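PDB 3UMC: haloacid dehalogenase from Pseudomonas aeruginosa, which probably hydrolyses the carbon-halogen bond of L-2-haloacids, releasing halide, as a member of the haloacid dehalogenase superfamily. Local coordinates for residues A[213-218]-A[230-235]; A[177-182]-A[200-205]. All coordinates share one frame; numbering follows the deposited sequence.

How the interactions relate
Along the chain, interaction 2 comes first: helix 176-186 is followed by strand 193-197 and then by helix 200-208, and the contact between 177-182 and 200-205 closes that excursion by bringing the two helices together. Interaction 1 follows in series, neither nested in it nor crossing it. There the chain leaves strand 212-216, makes a loop without helix or strand, and returns as 230-235 beside 213-218 before entering strand 238-240. The centres lie about 15 Å apart, but helix 200-208 serves both contacts: Asp202 and Ala205 meet the earlier helix, while Asn200 holds the backbone of the returning loop and Leu203 packs on strand 212-216.

Interaction 1 of 2, residues A[213-218]-A[230-235]; sequences TAFIAR and LAAEQD
The carbonyl oxygen of Ala231 lies 3.6 Å from CZ of Phe215 and accepts a hydrogen bond from Asn200 ND2 at the start of helix 200-208, so the same peptide group is held by an amide and touched by the phenyl ring. The asparagine uses both its oxygen and its nitrogen to bond the loop, at Glu233 N and Ala231 O, and so fixes the backbone against which Phe215 rests.

Most of the contact falls to that ring. With CG anti to the backbone N (chi1 175°), Phe215 reaches out from its strand to the loop. CE2 comes within 3.5 Å of Ala232 N, and CD2 meets the methyl CB of Ala232 at 3.8 Å. CA of Ala232 stands 3.9 Å above one face, displaced toward the rim; on the opposite face Ala217 N takes a similarly displaced place, so the ring lies between the loop and the backbone of its own segment.

Strand 212-216 belongs to the parallel sheet of the Rossmann-like core of the haloacid dehalogenase fold. Its backbone at Thr213 and Phe215 pairs with strand 238-240, and the 230-235 segment is part of the connection between these two neighbours. The loop runs back along 213-218 in the reverse direction, Phe215 facing Ala232 and Ala217 facing Leu230, but it joins by van der Waals packing instead of extending the sheet. Beyond the ring, toward the C-terminal end of 213-218, the interface thins to a single touch, the methyl CB of Ala217 against Leu230 O at 3.7 Å.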
ATOM      1  N   THR A 213     -15.159  -0.161 -15.254  1.00 10.96           N
ATOM      2  CA  THR A 213     -14.067   0.111 -16.153  1.00 11.60           C
ATOM      3  C   THR A 213     -14.090   1.576 -16.630  1.00 12.06           C
ATOM      4  O   THR A 213     -15.171   2.135 -16.991  1.00 12.82           O
ATOM      5  CB  THR A 213     -14.138  -0.773 -17.350  1.00 10.85           C
ATOM      6  OG1 THR A 213     -15.484  -0.730 -17.827  1.00 13.00           O
ATOM      7  CG2 THR A 213     -13.807  -2.237 -16.949  1.00 11.20           C
ATOM      8  N   ALA A 214     -12.901   2.183 -16.615  1.00 11.23           N
ATOM      9  CA  ALA A 214     -12.681   3.540 -17.183  1.00 10.60           C
ATOM     10  C   ALA A 214     -11.454   3.510 -18.052  1.00  9.52           C
ATOM     11  O   ALA A 214     -10.400   3.047 -17.630  1.00  9.85           O
ATOM     12  CB  ALA A 214     -12.546   4.577 -16.064  1.00 10.35           C
ATOM     13  N   PHE A 215     -11.634   3.904 -19.298  1.00  9.38           N
ATOM     14  CA  PHE A 215     -10.597   3.911 -20.315  1.00 10.39           C
ATOM     15  C   PHE A 215     -10.123   5.359 -20.567  1.00 10.51           C
ATOM     16  O   PHE A 215     -10.912   6.264 -20.810  1.00  9.58           O
ATOM     17  CB  PHE A 215     -11.147   3.364 -21.629  1.00  8.24           C
ATOM     18  CG  PHE A 215     -10.188   3.439 -22.772  1.00  9.76           C
ATOM     19  CD1 PHE A 215      -9.143   2.584 -22.862  1.00  9.23           C
ATOM     20  CD2 PHE A 215     -10.393   4.312 -23.830  1.00  9.70           C
ATOM     21  CE1 PHE A 215      -8.251   2.657 -23.936  1.00 10.88           C
ATOM     22  CE2 PHE A 215      -9.521   4.351 -24.892  1.00 10.18           C
ATOM     23  CZ  PHE A 215      -8.474   3.543 -24.938  1.00 13.23           C
ATOM     24  N   ILE A 216      -8.816   5.551 -20.549  1.00 11.69           N
ATOM     25  CA  ILE A 216      -8.196   6.847 -20.960  1.00 10.84           C
ATOM     26  C   ILE A 216      -7.178   6.548 -22.031  1.00 10.67           C
ATOM     27  O   ILE A 216      -6.215   5.907 -21.747  1.00 10.79           O
ATOM     28  CB  ILE A 216      -7.512   7.489 -19.774  1.00 10.15           C
ATOM     29  CG1 ILE A 216      -8.565   7.774 -18.696  1.00 14.74           C
ATOM     30  CG2 ILE A 216      -6.853   8.858 -20.135  1.00 10.03           C
ATOM     31  CD1 ILE A 216      -8.107   8.725 -17.569  1.00 14.38           C
ATOM     32  N   ALA A 217      -7.375   7.024 -23.251  1.00 10.50           N
ATOM     33  CA  ALA A 217      -6.423   6.807 -24.296  1.00 10.87           C
ATOM     34  C   ALA A 217      -5.124   7.522 -24.035  1.00 10.97           C
ATOM     35  O   ALA A 217      -5.136   8.645 -23.642  1.00 11.80           O
ATOM     36  CB  ALA A 217      -7.054   7.229 -25.727  1.00 11.23           C
ATOM     37  N   ARG A 218      -3.994   6.877 -24.319  1.00 12.63           N
ATOM     38  CA  ARG A 218      -2.672   7.499 -24.236  1.00 13.10           C
ATOM     39  C   ARG A 218      -1.992   7.237 -25.570  1.00 14.42           C
ATOM     40  O   ARG A 218      -1.113   6.374 -25.658  1.00 14.46           O
ATOM     41  CB  ARG A 218      -1.842   6.878 -23.125  1.00 13.10           C
ATOM     42  CG  ARG A 218      -2.375   7.072 -21.740  1.00 13.19           C
ATOM     43  CD  ARG A 218      -2.620   8.569 -21.409  1.00 12.96           C
ATOM     44  NE  ARG A 218      -2.868   8.801 -19.997  1.00 16.50           N
ATOM     45  CZ  ARG A 218      -3.062   9.999 -19.420  1.00 14.80           C
ATOM     46  NH1 ARG A 218      -3.158  11.117 -20.136  1.00 11.18           N
ATOM     47  NH2 ARG A 218      -3.249  10.060 -18.116  1.00 12.38           N
ATOM     48  N   LEU A 230      -5.770   2.914 -29.313  1.00 18.06           N
ATOM     49  CA  LEU A 230      -6.056   4.274 -29.695  1.00 19.83           C
ATOM     50  C   LEU A 230      -7.470   4.646 -29.272  1.00 18.97           C
ATOM     51  O   LEU A 230      -7.767   5.794 -29.063  1.00 19.01           O
ATOM     52  CB  LEU A 230      -5.837   4.510 -31.202  1.00 20.04           C
ATOM     53  CG  LEU A 230      -4.397   4.318 -31.682  1.00 22.77           C
ATOM     54  CD1 LEU A 230      -4.214   4.753 -33.173  1.00 21.46           C
ATOM     55  CD2 LEU A 230      -3.422   5.084 -30.786  1.00 22.54           C
ATOM     56  N   ALA A 231      -8.320   3.647 -29.120  1.00 17.93           N
ATOM     57  CA  ALA A 231      -9.680   3.876 -28.768  1.00 17.10           C
ATOM     58  C   ALA A 231     -10.271   2.751 -27.942  1.00 16.02           C
ATOM     59  O   ALA A 231      -9.670   1.714 -27.768  1.00 14.98           O
ATOM     60  CB  ALA A 231     -10.549   4.095 -30.076  1.00 17.72           C
ATOM     61  N   ALA A 232     -11.464   2.996 -27.425  1.00 15.04           N
ATOM     62  CA  ALA A 232     -12.169   2.004 -26.629  1.00 16.47           C
ATOM     63  C   ALA A 232     -12.741   0.899 -27.569  1.00 16.74           C
ATOM     64  O   ALA A 232     -13.429   1.196 -28.559  1.00 16.52           O
ATOM     65  CB  ALA A 232     -13.258   2.634 -25.748  1.00 14.46           C
ATOM     66  N   GLU A 233     -12.434  -0.352 -27.218  1.00 17.49           N
ATOM     67  CA  GLU A 233     -12.835  -1.535 -27.969  1.00 18.26           C
ATOM     68  C   GLU A 233     -14.102  -2.169 -27.397  1.00 17.07           C
ATOM     69  O   GLU A 233     -14.680  -3.039 -28.033  1.00 16.86           O
ATOM     70  CB  GLU A 233     -11.692  -2.563 -27.982  1.00 19.35           C
ATOM     71  CG  GLU A 233     -10.701  -2.211 -29.059  1.00 22.83           C
ATOM     72  CD  GLU A 233      -9.356  -2.749 -28.816  1.00 30.74           C
ATOM     73  OE1 GLU A 233      -9.257  -3.719 -28.032  1.00 32.86           O
ATOM     74  OE2 GLU A 233      -8.383  -2.192 -29.407  1.00 38.26           O
ATOM     75  N   GLN A 234     -14.522  -1.730 -26.218  1.00 15.94           N
ATOM     76  CA  GLN A 234     -15.830  -2.086 -25.668  1.00 15.36           C
ATOM     77  C   GLN A 234     -16.442  -0.842 -25.051  1.00 15.51           C
ATOM     78  O   GLN A 234     -15.798   0.159 -24.900  1.00 14.17           O
ATOM     79  CB  GLN A 234     -15.760  -3.137 -24.554  1.00 15.71           C
ATOM     80  CG  GLN A 234     -15.153  -4.531 -24.856  1.00 17.17           C
ATOM     81  CD  GLN A 234     -15.531  -5.550 -23.723  1.00 23.38           C
ATOM     82  OE1 GLN A 234     -16.596  -5.456 -23.071  1.00 23.03           O
ATOM     83  NE2 GLN A 234     -14.645  -6.502 -23.488  1.00 25.12           N
ATOM     84  N   ASP A 235     -17.693  -0.954 -24.652  1.00 16.02           N
ATOM     85  CA  ASP A 235     -18.400   0.094 -24.020  1.00 15.84           C
ATOM     86  C   ASP A 235     -18.089   0.176 -22.586  1.00 16.20           C
ATOM     87  O   ASP A 235     -18.978  -0.022 -21.729  1.00 18.23           O
ATOM     88  CB  ASP A 235     -19.900  -0.029 -24.257  1.00 16.60           C
ATOM     89  CG  ASP A 235     -20.537  -1.332 -23.670  1.00 19.24           C
ATOM     90  OD1 ASP A 235     -19.829  -2.335 -23.424  1.00 16.25           O
ATOM     91  OD2 ASP A 235     -21.790  -1.287 -23.493  1.00 21.02           O
TER

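Interaction 2 of 2, residues A[177-182]-A[200-205]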
ATOM      1  N   GLN A 177      -6.353 -13.576 -10.629  1.00 16.24           N
ATOM      2  CA  GLN A 177      -5.920 -13.467  -9.264  1.00 16.76           C
ATOM      3  C   GLN A 177      -5.537 -12.028  -8.860  1.00 15.80           C
ATOM      4  O   GLN A 177      -5.663 -11.659  -7.684  1.00 17.31           O
ATOM      5  CB  GLN A 177      -4.762 -14.433  -9.026  1.00 15.98           C
ATOM      6  CG  GLN A 177      -5.233 -15.922  -8.970  1.00 18.76           C
ATOM      7  CD  GLN A 177      -5.229 -16.617 -10.333  1.00 21.64           C
ATOM      8  OE1 GLN A 177      -5.127 -15.960 -11.382  1.00 18.69           O
ATOM      9  NE2 GLN A 177      -5.230 -17.990 -10.323  1.00 21.63           N
ATOM     10  N   VAL A 178      -5.086 -11.235  -9.827  1.00 15.36           N
ATOM     11  CA  VAL A 178      -4.631  -9.871  -9.562  1.00 14.27           C
ATOM     12  C   VAL A 178      -5.820  -9.006  -9.176  1.00 13.93           C
ATOM     13  O   VAL A 178      -5.865  -8.420  -8.091  1.00 14.62           O
ATOM     14  CB  VAL A 178      -3.848  -9.263 -10.749  1.00 14.41           C
ATOM     15  CG1 VAL A 178      -3.477  -7.753 -10.431  1.00 12.33           C
ATOM     16  CG2 VAL A 178      -2.537 -10.120 -11.033  1.00 14.69           C
ATOM     17  N   TYR A 179      -6.824  -8.994 -10.039  1.00 13.89           N
ATOM     18  CA  TYR A 179      -8.032  -8.201  -9.826  1.00 14.05           C
ATOM     19  C   TYR A 179      -8.743  -8.668  -8.612  1.00 14.80           C
ATOM     20  O   TYR A 179      -9.229  -7.840  -7.784  1.00 16.11           O
ATOM     21  CB  TYR A 179      -8.947  -8.239 -11.045  1.00 13.03           C
ATOM     22  CG  TYR A 179      -8.230  -8.025 -12.340  1.00 15.51           C
ATOM     23  CD1 TYR A 179      -7.888  -6.733 -12.758  1.00 13.81           C
ATOM     24  CD2 TYR A 179      -7.786  -9.126 -13.125  1.00 13.08           C
ATOM     25  CE1 TYR A 179      -7.167  -6.526 -13.924  1.00 12.86           C
ATOM     26  CE2 TYR A 179      -7.101  -8.920 -14.284  1.00 16.29           C
ATOM     27  CZ  TYR A 179      -6.818  -7.601 -14.712  1.00 15.69           C
ATOM     28  OH  TYR A 179      -6.078  -7.383 -15.860  1.00 17.70           O
ATOM     29  N   LEU A 180      -8.834  -9.988  -8.461  1.00 14.16           N
ATOM     30  CA  LEU A 180      -9.588 -10.528  -7.348  1.00 15.15           C
ATOM     31  C   LEU A 180      -8.840 -10.277  -6.075  1.00 14.34           C
ATOM     32  O   LEU A 180      -9.448  -9.982  -5.076  1.00 15.93           O
ATOM     33  CB  LEU A 180      -9.841 -12.062  -7.509  1.00 16.17           C
ATOM     34  CG  LEU A 180     -10.660 -12.511  -8.700  1.00 15.99           C
ATOM     35  CD1 LEU A 180     -10.495 -14.079  -8.932  1.00 15.44           C
ATOM     36  CD2 LEU A 180     -12.057 -12.068  -8.547  1.00 16.87           C
ATOM     37  N   GLY A 181      -7.518 -10.446  -6.079  1.00 14.87           N
ATOM     38  CA  GLY A 181      -6.738 -10.149  -4.880  1.00 13.92           C
ATOM     39  C   GLY A 181      -6.845  -8.680  -4.427  1.00 14.72           C
ATOM     40  O   GLY A 181      -6.991  -8.391  -3.229  1.00 14.70           O
ATOM     41  N   ALA A 182      -6.830  -7.764  -5.389  1.00 14.33           N
ATOM     42  CA  ALA A 182      -6.946  -6.325  -5.093  1.00 14.06           C
ATOM     43  C   ALA A 182      -8.234  -6.078  -4.345  1.00 14.49           C
ATOM     44  O   ALA A 182      -8.212  -5.413  -3.315  1.00 13.48           O
ATOM     45  CB  ALA A 182      -6.950  -5.537  -6.310  1.00 12.50           C
ATOM     46  N   ASN A 200      -6.939  -1.769 -23.414  1.00  9.52           N
ATOM     47  CA  ASN A 200      -8.222  -2.487 -23.443  1.00 10.92           C
ATOM     48  C   ASN A 200      -8.121  -3.903 -22.876  1.00 13.43           C
ATOM     49  O   ASN A 200      -9.116  -4.353 -22.343  1.00 12.63           O
ATOM     50  CB  ASN A 200      -8.778  -2.586 -24.870  1.00 11.36           C
ATOM     51  CG  ASN A 200      -9.374  -1.251 -25.359  1.00  8.49           C
ATOM     52  OD1 ASN A 200     -10.519  -0.906 -25.073  1.00 10.97           O
ATOM     53  ND2 ASN A 200      -8.594  -0.523 -26.128  1.00 12.54           N
ATOM     54  N   TYR A 201      -6.946  -4.585 -23.002  1.00 14.23           N
ATOM     55  CA  TYR A 201      -6.818  -5.960 -22.530  1.00 15.45           C
ATOM     56  C   TYR A 201      -7.038  -6.021 -21.016  1.00 15.24           C
ATOM     57  O   TYR A 201      -7.598  -6.959 -20.495  1.00 14.39           O
ATOM     58  CB  TYR A 201      -5.445  -6.599 -22.898  1.00 15.41           C
ATOM     59  CG  TYR A 201      -4.438  -6.353 -21.814  1.00 16.85           C
ATOM     60  CD1 TYR A 201      -4.331  -7.233 -20.747  1.00 17.73           C
ATOM     61  CD2 TYR A 201      -3.665  -5.159 -21.782  1.00 19.96           C
ATOM     62  CE1 TYR A 201      -3.438  -6.967 -19.673  1.00 20.55           C
ATOM     63  CE2 TYR A 201      -2.768  -4.901 -20.743  1.00 18.41           C
ATOM     64  CZ  TYR A 201      -2.667  -5.805 -19.687  1.00 22.65           C
ATOM     65  OH  TYR A 201      -1.817  -5.581 -18.618  1.00 26.24           O
ATOM     66  N   ASP A 202      -6.617  -4.977 -20.318  1.00 14.36           N
ATOM     67  CA  ASP A 202      -6.728  -4.899 -18.867  1.00 13.88           C
ATOM     68  C   ASP A 202      -8.154  -4.703 -18.410  1.00 13.98           C
ATOM     69  O   ASP A 202      -8.639  -5.292 -17.417  1.00 12.78           O
ATOM     70  CB  ASP A 202      -5.859  -3.706 -18.395  1.00 15.83           C
ATOM     71  CG  ASP A 202      -5.344  -3.851 -16.956  1.00 17.40           C
ATOM     72  OD1 ASP A 202      -5.557  -4.877 -16.279  1.00 16.39           O
ATOM     73  OD2 ASP A 202      -4.714  -2.880 -16.508  1.00 19.15           O
ATOM     74  N   LEU A 203      -8.835  -3.824 -19.144  1.00 14.02           N
ATOM     75  CA  LEU A 203     -10.194  -3.477 -18.867  1.00 14.14           C
ATOM     76  C   LEU A 203     -11.111  -4.711 -19.187  1.00 13.37           C
ATOM     77  O   LEU A 203     -12.104  -4.955 -18.531  1.00 11.42           O
ATOM     78  CB  LEU A 203     -10.541  -2.275 -19.712  1.00 12.92           C
ATOM     79  CG  LEU A 203      -9.844  -0.951 -19.349  1.00 15.02           C
ATOM     80  CD1 LEU A 203     -10.386   0.087 -20.286  1.00  8.35           C
ATOM     81  CD2 LEU A 203     -10.159  -0.516 -17.876  1.00  9.06           C
ATOM     82  N   LYS A 204     -10.767  -5.438 -20.218  1.00 14.46           N
ATOM     83  CA  LYS A 204     -11.556  -6.611 -20.642  1.00 15.95           C
ATOM     84  C   LYS A 204     -11.504  -7.674 -19.534  1.00 15.87           C
ATOM     85  O   LYS A 204     -12.551  -8.221 -19.120  1.00 15.09           O
ATOM     86  CB  LYS A 204     -11.008  -7.105 -21.980  1.00 17.64           C
ATOM     87  CG  LYS A 204     -11.684  -8.418 -22.566  1.00 21.81           C
ATOM     88  CD  LYS A 204     -10.778  -9.063 -23.576  1.00 27.05           C
ATOM     89  CE  LYS A 204     -11.322 -10.415 -24.130  1.00 32.63           C
ATOM     90  NZ  LYS A 204     -12.412 -11.074 -23.285  1.00 32.78           N
ATOM     91  N   ALA A 205     -10.296  -7.928 -19.011  1.00 16.35           N
ATOM     92  CA  ALA A 205     -10.149  -8.889 -17.905  1.00 16.41           C
ATOM     93  C   ALA A 205     -10.895  -8.444 -16.632  1.00 16.79           C
ATOM     94  O   ALA A 205     -11.570  -9.241 -16.027  1.00 17.26           O
ATOM     95  CB  ALA A 205      -8.678  -9.172 -17.619  1.00 15.84           C
TER
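Tyr179 spans the gap between helix 176-186 and helix 200-208, where its hydroxyl OH donates a short hydrogen bond of 2.6 Å to Asp202 OD1. The oxygen is met nearly along its C-O axis and lies in the plane of the ring, at the edge, where CE1 passes 3.3 Å from the same Asp202 OD1. The carboxylate plane is tilted 55° from that of the ring. Tyr179 owes its reach to CG standing anti to the carbonyl carbon (chi1 -46°), which directs the ring across to the second helix.

Ala205, nearly one turn after Asp202, supplies the apolar half of the contact. Its methyl CB packs 3.7 Å from Tyr179 CE2, along the other side of the phenol from CE1, and its carbonyl carbon lies over one face of the ring. The phenol thus packs here against a methyl group and the helix backbone itself. Pro174 and Leu209 also touch the tyrosine.

The helices precede and follow strand 193-197 and pack side by side in one helical layer of the alpha/beta core; Asp202 also touches Leu195 and Ala197 of that strand. Its other oxygen, OD2, forms a salt bridge with Lys173, an acid-lysine pairing consistent with motifs IV and III of the haloacid dehalogenase superfamily. With the phenol on one oxygen and the ammonium group on the other, rotation of the carboxylate should be hindered, and Tyr179 probably helps to hold the acid-lysine pair in place.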